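Local coordinates for uncharacterized protein (Desulfovibrio desulfuricans subsp. desulfuricans str. G20, PDB 2Q30) that is of unknown function but adopts the RmlC-like cupin fold, a double-stranded beta-helix, and assembles as a pair of identical subunits, at residues Lys7-Leu11 / Leu26-Ser30; Phe17-Val23 / Phe38-Gln44; Leu57-Glu63 / Met100-Ile106. All coordinates share one frame; numbering follows the deposited sequence. Where two conformers were deposited one is given.

In the fold
Contacts 2 and 3 lie in the same five-stranded sheet of the cupin barrel, and contact 1 sets the N-terminal strand against strand 23-29 at that sheet's edge. Contact 3 (57-63 / 100-106) is buried and held by an antiparallel ladder broken by one bulge, with aliphatic packing. Contact 2 (17-23 / 38-44) is partly buried: a loop is tied to the end of strand 34-40 by one bridge pair, aromatic side chains and a glutamine. Contact 1 (7-11 / 26-30), at the surface, works through side chains, with histidines and a lysine prominent. Strand 34-40 borders strand 100-107, linking contacts 2 and 3; L11 meets K101 and L103, linking contacts 1 and 3, which also touch the second subunit.

Contact 1 (Lys7-Leu11 / Leu26-Ser30)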
# COMPACT_ATOMS: atom_id res chain seq x y z
N LYS A 7 -0.69 4.37 14.18
CA LYS A 7 -2.11 3.99 14.11
C LYS A 7 -2.40 3.17 12.87
O LYS A 7 -1.65 3.18 11.89
CB LYS A 7 -3.10 5.19 14.26
CG LYS A 7 -3.57 5.94 13.03
CD LYS A 7 -2.47 6.39 12.10
CE LYS A 7 -2.89 7.58 11.26
NZ LYS A 7 -2.28 7.49 9.94
N SER A 8 -3.47 2.39 12.97
CA SER A 8 -3.87 1.50 11.89
C SER A 8 -5.27 1.85 11.39
O SER A 8 -6.08 2.40 12.14
CB SER A 8 -3.84 0.05 12.34
OG SER A 8 -4.97 -0.23 13.15
N HIS A 9 -5.54 1.48 10.14
CA HIS A 9 -6.83 1.71 9.49
C HIS A 9 -7.23 0.43 8.81
O HIS A 9 -6.50 -0.05 7.95
CB HIS A 9 -6.76 2.84 8.48
CG HIS A 9 -6.05 4.07 8.97
ND1 HIS A 9 -6.72 5.18 9.42
CD2 HIS A 9 -4.73 4.35 9.07
CE1 HIS A 9 -5.84 6.10 9.79
NE2 HIS A 9 -4.63 5.61 9.60
N ASN A 10 -8.39 -0.12 9.17
CA ASN A 10 -8.86 -1.35 8.57
C ASN A 10 -9.66 -0.89 7.38
O ASN A 10 -10.85 -0.72 7.47
CB ASN A 10 -9.66 -2.16 9.58
CG ASN A 10 -8.80 -2.68 10.69
OD1 ASN A 10 -7.58 -2.75 10.57
ND2 ASN A 10 -9.43 -3.04 11.78
N LEU A 11 -8.96 -0.71 6.27
CA LEU A 11 -9.56 -0.12 5.07
C LEU A 11 -10.62 -0.95 4.38
O LEU A 11 -11.36 -0.40 3.60
CB LEU A 11 -8.49 0.28 4.07
CG LEU A 11 -7.44 1.30 4.54
CD1 LEU A 11 -6.41 1.47 3.44
CD2 LEU A 11 -8.09 2.64 4.88
N LEU A 26 -9.21 10.57 2.75
CA LEU A 26 -7.87 10.84 3.27
C LEU A 26 -7.60 9.86 4.38
O LEU A 26 -8.40 9.76 5.31
CB LEU A 26 -7.77 12.25 3.82
CG LEU A 26 -6.39 12.70 4.32
CD1 LEU A 26 -5.33 12.60 3.19
CD2 LEU A 26 -6.51 14.11 4.83
N VAL A 27 -6.50 9.13 4.28
CA VAL A 27 -6.12 8.14 5.29
C VAL A 27 -5.12 8.81 6.21
O VAL A 27 -5.26 8.76 7.42
CB VAL A 27 -5.59 6.84 4.64
CG1 VAL A 27 -5.04 5.83 5.68
CG2 VAL A 27 -6.71 6.21 3.78
N HIS A 28 -4.11 9.44 5.63
CA HIS A 28 -3.06 10.08 6.39
C HIS A 28 -2.41 11.20 5.58
O HIS A 28 -2.33 11.12 4.34
CB HIS A 28 -2.02 9.00 6.76
CG HIS A 28 -0.88 9.49 7.58
ND1 HIS A 28 -0.96 9.64 8.95
CD2 HIS A 28 0.38 9.84 7.23
CE1 HIS A 28 0.20 10.06 9.41
NE2 HIS A 28 1.03 10.20 8.39
N GLU A 29 -1.98 12.24 6.28
CA GLU A 29 -1.19 13.26 5.66
C GLU A 29 -0.20 13.84 6.68
O GLU A 29 -0.58 14.22 7.78
CB GLU A 29 -2.08 14.34 5.04
CG GLU A 29 -1.28 15.32 4.22
CD GLU A 29 -2.12 16.30 3.41
OE1 GLU A 29 -3.36 16.41 3.64
OE2 GLU A 29 -1.49 16.99 2.56
N SER A 30 1.07 13.87 6.29
CA SER A 30 2.15 14.44 7.10
C SER A 30 3.14 15.08 6.15
O SER A 30 2.92 15.13 4.96
CB SER A 30 2.84 13.31 7.88
OG SER A 30 3.46 12.41 6.98
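V27 meets H9 and L11 with its two methyl groups, one to each, and this pairing makes the tight half of the contact. CG1 of V27 sits over the face of the H9 ring, 3.8 Å from the ring centroid and 13° off the ring normal, a well-centred CH-pi contact. With CG1 anti to the backbone N (chi1 174°), the other branch is directed to the leucine, and V27 CG2 lies 4.0 Å from L11 CD2. L11 is buried and also rests on L103 of the sheet, so the apolar end of the contact merges with the core.

Away from buried L11 the contact loosens to a single lysine reaching across, and the residues are partly exposed. In the conformer described, one of two modelled for K7, the chain bends at chi2 and chi4 and brings its amine between two imidazoles. There K7 NZ makes a weak hydrogen bond to H9 NE2, 3.0 Å long, approaching the ring edge in its plane. The same NZ stands 2.7 Å from H28 ND1, reaching that ring obliquely. On its far nitrogen, NE2, H28 forms a weak hydrogen bond to E56 of the second subunit.

The two strands run nearly antiparallel at 161°, but their axes approach no closer than 9.0 Å, too far for a shared ladder. Strand 7-10 instead pairs in an antiparallel ladder with a strand of the second subunit, where H9 packs on V83 of that chain. V27 and H28 both face I35 in a classic beta bulge. The contact thus lies where the N-terminal arm crosses to its partner subunit. An ammonium group there, if K7 takes this conformer, would probably disfavour protonation of both imidazoles, whereas E56 of the second subunit may pull H28 the opposite way.

Contact 2 (Phe17-Val23 / Phe38-Gln44); sequences FDDQRFV and FTFKAGQ
V23 and T39 form an antiparallel hydrogen-bonded pair, with V23 N donating to T39 O at 3.0 Å and T39 N returning the bond to V23 O. This one bridge starts the pairing of strand 23-29 with strand 34-40. Beside it, F22 CG stands between the backbone N and the carbonyl carbon (chi1 65°), which runs its side chain alongside those of F38 and F40, all pointing the same way. F22 CD1 comes to the edge of the F38 ring, 3.7 Å from F38 CD2, in an oblique pair with planes at 60°. F22 CB rests on F40 CD1 at 3.5 Å.

In the double-stranded beta-helix of cupins F38 and F40 are buried between the two sheets, and F22 packs at their border; all three touch L46 of the other sheet. The loop before the bridge is fastened by Q44, whose chain runs extended beyond CG out of a type II turn, K41 to Q44. Q44 NE2 gives D18 O a nearly straight 2.7 Å hydrogen bond lying in both the carbonyl and the amide plane, while its OE1 accepts from K41 N, which approaches from above the carbonyl plane. D18 in turn closes an Asx turn, its OD1 taking Q20 N.

K41 bends over F17. Its CD lies over one face of the ring, offset from the centre, and K41 NZ stands 4.3 Å from the F17 centroid in a cation-pi contact, while the same NZ forms a salt bridge with D99. T39 CG2 meets F17 CE1 at 3.5 Å.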
# COMPACT_ATOMS: atom_id res chain seq x y z
N PHE A 17 -19.27 3.61 -0.93
CA PHE A 17 -19.49 3.76 -2.37
C PHE A 17 -20.32 5.00 -2.62
O PHE A 17 -20.99 5.50 -1.73
CB PHE A 17 -20.22 2.56 -2.95
CG PHE A 17 -19.45 1.29 -2.90
CD1 PHE A 17 -18.31 1.12 -3.71
CD2 PHE A 17 -19.88 0.22 -2.11
CE1 PHE A 17 -17.60 -0.08 -3.68
CE2 PHE A 17 -19.18 -0.98 -2.09
CZ PHE A 17 -18.03 -1.13 -2.87
N ASP A 18 -20.25 5.48 -3.86
CA ASP A 18 -21.08 6.58 -4.36
C ASP A 18 -21.43 6.11 -5.78
O ASP A 18 -20.52 5.84 -6.56
CB ASP A 18 -20.28 7.87 -4.28
CG ASP A 18 -21.01 9.11 -4.83
OD1 ASP A 18 -21.73 9.05 -5.85
OD2 ASP A 18 -20.80 10.18 -4.24
N ASP A 19 -22.72 5.98 -6.10
CA ASP A 19 -23.11 5.50 -7.45
C ASP A 19 -22.86 6.48 -8.59
O ASP A 19 -22.88 6.03 -9.75
CB ASP A 19 -24.59 4.99 -7.49
CG ASP A 19 -24.76 3.54 -6.89
OD1 ASP A 19 -23.79 2.83 -6.55
OD2 ASP A 19 -25.91 3.10 -6.78
N GLN A 20 -22.64 7.77 -8.29
CA GLN A 20 -22.42 8.79 -9.33
C GLN A 20 -20.94 8.96 -9.67
O GLN A 20 -20.61 9.32 -10.81
CB GLN A 20 -23.07 10.14 -8.98
CG GLN A 20 -24.59 10.18 -9.15
CD GLN A 20 -25.34 9.40 -8.09
OE1 GLN A 20 -25.19 9.65 -6.89
NE2 GLN A 20 -26.17 8.46 -8.52
N ARG A 21 -20.07 8.69 -8.72
CA ARG A 21 -18.63 8.81 -8.95
C ARG A 21 -17.84 8.12 -7.86
O ARG A 21 -18.41 7.79 -6.82
CB ARG A 21 -18.26 10.30 -9.00
CG ARG A 21 -18.70 11.05 -7.72
CD ARG A 21 -17.91 12.28 -7.52
NE ARG A 21 -16.58 11.92 -7.03
CZ ARG A 21 -15.61 12.77 -6.73
NH1 ARG A 21 -15.76 14.09 -6.91
NH2 ARG A 21 -14.47 12.29 -6.27
N PHE A 22 -16.53 7.94 -8.07
CA PHE A 22 -15.65 7.34 -7.04
C PHE A 22 -15.62 8.15 -5.73
O PHE A 22 -15.84 9.37 -5.72
CB PHE A 22 -14.22 7.17 -7.56
CG PHE A 22 -13.50 8.48 -7.84
CD1 PHE A 22 -12.80 9.15 -6.83
CD2 PHE A 22 -13.55 9.04 -9.12
CE1 PHE A 22 -12.13 10.35 -7.10
CE2 PHE A 22 -12.90 10.25 -9.40
CZ PHE A 22 -12.19 10.92 -8.40
N VAL A 23 -15.32 7.45 -4.64
CA VAL A 23 -15.20 8.04 -3.32
C VAL A 23 -13.70 8.12 -3.01
O VAL A 23 -12.99 7.12 -3.14
CB VAL A 23 -15.88 7.19 -2.21
CG1 VAL A 23 -15.52 7.71 -0.81
CG2 VAL A 23 -17.42 7.19 -2.37
N PHE A 38 -9.28 5.33 -2.73
CA PHE A 38 -10.30 5.56 -3.76
C PHE A 38 -11.14 4.29 -3.83
O PHE A 38 -10.58 3.20 -3.95
CB PHE A 38 -9.69 5.90 -5.09
CG PHE A 38 -8.90 7.17 -5.09
CD1 PHE A 38 -7.55 7.17 -4.78
CD2 PHE A 38 -9.51 8.39 -5.44
CE1 PHE A 38 -6.82 8.37 -4.80
CE2 PHE A 38 -8.80 9.57 -5.45
CZ PHE A 38 -7.45 9.57 -5.14
N THR A 39 -12.45 4.43 -3.65
CA THR A 39 -13.37 3.29 -3.65
C THR A 39 -14.29 3.48 -4.85
O THR A 39 -14.91 4.54 -5.02
CB THR A 39 -14.16 3.17 -2.36
OG1 THR A 39 -13.26 3.24 -1.24
CG2 THR A 39 -14.95 1.85 -2.35
N PHE A 40 -14.36 2.45 -5.67
CA PHE A 40 -15.07 2.47 -6.91
C PHE A 40 -16.11 1.39 -6.98
O PHE A 40 -15.87 0.26 -6.55
CB PHE A 40 -14.11 2.14 -8.05
CG PHE A 40 -12.89 3.01 -8.11
CD1 PHE A 40 -12.89 4.19 -8.81
CD2 PHE A 40 -11.70 2.61 -7.48
CE1 PHE A 40 -11.75 4.99 -8.89
CE2 PHE A 40 -10.56 3.40 -7.55
CZ PHE A 40 -10.59 4.59 -8.27
N LYS A 41 -17.26 1.74 -7.55
CA LYS A 41 -18.23 0.76 -8.01
C LYS A 41 -17.67 0.35 -9.36
O LYS A 41 -16.90 1.10 -9.99
CB LYS A 41 -19.64 1.33 -8.19
CG LYS A 41 -20.39 1.68 -6.90
CD LYS A 41 -20.65 0.48 -5.97
CE LYS A 41 -21.56 -0.62 -6.52
NZ LYS A 41 -21.57 -1.81 -5.58
N ALA A 42 -18.00 -0.87 -9.78
CA ALA A 42 -17.57 -1.43 -11.07
C ALA A 42 -17.87 -0.43 -12.20
O ALA A 42 -18.96 0.14 -12.23
CB ALA A 42 -18.27 -2.78 -11.34
N GLY A 43 -16.89 -0.18 -13.06
CA GLY A 43 -17.03 0.76 -14.16
C GLY A 43 -16.66 2.20 -13.85
O GLY A 43 -16.54 3.00 -14.77
N GLN A 44 -16.49 2.54 -12.57
CA GLN A 44 -16.08 3.90 -12.20
C GLN A 44 -14.57 4.03 -12.41
O GLN A 44 -13.83 3.02 -12.50
CB GLN A 44 -16.46 4.25 -10.78
CG GLN A 44 -17.96 4.25 -10.54
CD GLN A 44 -18.34 4.76 -9.16
OE1 GLN A 44 -17.62 4.56 -8.19
NE2 GLN A 44 -19.50 5.40 -9.06
O HOH W 1 -17.85 4.56 -5.38
O HOH W 2 -12.02 5.52 -0.53

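Contact 3 (Leu57-Glu63 / Met100-Ile106)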
# COMPACT_ATOMS: atom_id res chain seq x y z
N LEU A 57 4.27 8.27 -6.64
CA LEU A 57 3.15 7.65 -5.94
C LEU A 57 3.18 6.16 -6.15
O LEU A 57 3.77 5.68 -7.12
CB LEU A 57 1.78 8.18 -6.37
CG LEU A 57 1.25 7.82 -7.78
CD1 LEU A 57 -0.24 8.00 -7.85
CD2 LEU A 57 1.94 8.65 -8.80
N ASN A 58 2.55 5.43 -5.24
CA ASN A 58 2.30 4.02 -5.49
C ASN A 58 0.80 3.83 -5.29
O ASN A 58 0.20 4.49 -4.43
CB ASN A 58 3.22 3.08 -4.70
CG ASN A 58 2.85 2.93 -3.23
OD1 ASN A 58 1.86 2.32 -2.89
ND2 ASN A 58 3.71 3.40 -2.38
N ILE A 59 0.19 3.00 -6.12
CA ILE A 59 -1.23 2.69 -6.04
C ILE A 59 -1.32 1.20 -5.79
O ILE A 59 -0.90 0.42 -6.64
CB ILE A 59 -1.99 3.03 -7.32
CG1 ILE A 59 -1.80 4.51 -7.69
CG2 ILE A 59 -3.47 2.66 -7.15
CD1 ILE A 59 -2.56 4.98 -8.93
N VAL A 60 -1.90 0.81 -4.65
CA VAL A 60 -2.04 -0.59 -4.28
C VAL A 60 -3.49 -1.02 -4.38
O VAL A 60 -4.35 -0.38 -3.80
CB VAL A 60 -1.56 -0.81 -2.83
CG1 VAL A 60 -1.59 -2.33 -2.50
CG2 VAL A 60 -0.15 -0.25 -2.68
N VAL A 61 -3.78 -2.10 -5.11
CA VAL A 61 -5.15 -2.59 -5.24
C VAL A 61 -5.42 -3.47 -4.01
O VAL A 61 -4.83 -4.53 -3.87
CB VAL A 61 -5.41 -3.39 -6.54
CG1 VAL A 61 -6.87 -3.78 -6.62
CG2 VAL A 61 -4.99 -2.57 -7.78
N LEU A 62 -6.31 -3.00 -3.15
CA LEU A 62 -6.67 -3.70 -1.91
C LEU A 62 -7.75 -4.73 -2.12
O LEU A 62 -7.76 -5.74 -1.44
CB LEU A 62 -7.22 -2.71 -0.90
CG LEU A 62 -6.36 -1.51 -0.55
CD1 LEU A 62 -7.19 -0.60 0.36
CD2 LEU A 62 -5.07 -1.97 0.11
N GLU A 63 -8.71 -4.41 -2.97
CA GLU A 63 -9.83 -5.29 -3.22
C GLU A 63 -10.36 -5.02 -4.59
O GLU A 63 -10.35 -3.87 -5.06
CB GLU A 63 -10.90 -5.07 -2.13
CG GLU A 63 -12.25 -5.82 -2.25
CD GLU A 63 -12.18 -7.34 -2.17
OE1 GLU A 63 -11.09 -7.95 -2.19
OE2 GLU A 63 -13.26 -7.96 -2.11
N MSE A 100 -14.06 -1.93 -6.45
CA MSE A 100 -12.63 -1.90 -6.19
C MSE A 100 -12.24 -0.82 -5.22
O MSE A 100 -12.83 0.27 -5.20
CB MSE A 100 -11.95 -1.61 -7.52
CG MSE A 100 -10.47 -1.82 -7.58
SE MSE A 100 -9.80 -0.97 -9.19
CE MSE A 100 -9.52 0.73 -8.53
N LYS A 101 -11.23 -1.12 -4.40
CA LYS A 101 -10.64 -0.12 -3.54
C LYS A 101 -9.12 -0.16 -3.71
O LYS A 101 -8.50 -1.25 -3.77
CB LYS A 101 -11.06 -0.27 -2.09
CG LYS A 101 -10.67 0.90 -1.22
CD LYS A 101 -11.28 0.80 0.17
CE LYS A 101 -10.95 2.01 1.07
NZ LYS A 101 -11.73 1.94 2.36
N VAL A 102 -8.55 1.04 -3.80
CA VAL A 102 -7.10 1.21 -3.90
C VAL A 102 -6.60 2.19 -2.86
O VAL A 102 -7.36 3.01 -2.38
CB VAL A 102 -6.65 1.67 -5.33
CG1 VAL A 102 -7.10 0.65 -6.37
CG2 VAL A 102 -7.14 3.08 -5.65
N LEU A 103 -5.32 2.08 -2.53
CA LEU A 103 -4.64 2.96 -1.59
C LEU A 103 -3.51 3.63 -2.34
O LEU A 103 -2.71 2.96 -2.97
CB LEU A 103 -4.07 2.18 -0.42
CG LEU A 103 -3.55 3.04 0.74
CD1 LEU A 103 -4.65 3.93 1.34
CD2 LEU A 103 -2.96 2.12 1.82
N VAL A 104 -3.44 4.94 -2.24
CA VAL A 104 -2.43 5.72 -2.90
C VAL A 104 -1.56 6.36 -1.85
O VAL A 104 -2.09 6.97 -0.96
CB VAL A 104 -3.07 6.81 -3.80
CG1 VAL A 104 -1.96 7.66 -4.52
CG2 VAL A 104 -4.01 6.17 -4.79
N THR A 105 -0.24 6.20 -1.97
CA THR A 105 0.77 6.82 -1.11
C THR A 105 1.62 7.70 -2.02
O THR A 105 2.16 7.21 -3.02
CB THR A 105 1.65 5.79 -0.37
OG1 THR A 105 0.78 4.95 0.41
CG2 THR A 105 2.65 6.52 0.55
N ILE A 106 1.72 8.97 -1.68
CA ILE A 106 2.39 10.00 -2.46
C ILE A 106 3.51 10.56 -1.59
O ILE A 106 3.23 10.99 -0.48
CB ILE A 106 1.40 11.13 -2.83
CG1 ILE A 106 0.09 10.55 -3.43
CG2 ILE A 106 2.07 12.11 -3.76
CD1 ILE A 106 -1.01 11.58 -3.59
O HOH W 3 -0.40 3.11 -1.07
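I59 and V104 sit side by side as a non-hydrogen-bonded pair, pointing the same way, with I59 CG1 4.0 Å from V104 CG2; these strands are neighbours in the antiparallel five-stranded sheet of the cupin beta-helix. On the same face I59 CG2 touches V102 CB at 3.8 Å, and L57 CD1 reaches obliquely to V104 CG1. This apolar row faces the barrel interior, where I59 also packs on V94 of the other sheet.

On the opposite face N58, V60, L103 and T105 turn to the second subunit. Here N58 ND2 and T105 OG1 bond to T105 and N58 of that subunit, the former weakly, while V60 and L62 pack on L62 and V60 of that chain. A water between N58 and T105 of the same chain donates to N58 OD1 and lies 2.6 Å from T105 OG1.

What sets the register is the ladder: V60 N to L103 O, 2.8 Å and nearly straight, and the reciprocal pairs at N58 and T105. K101, extended, hydrogen-bonds through NZ to L11 O. Where the strands slip by one residue at a classic bulge, K101 O accepts from both L62 N (2.9 Å) and E63 N (3.3 Å).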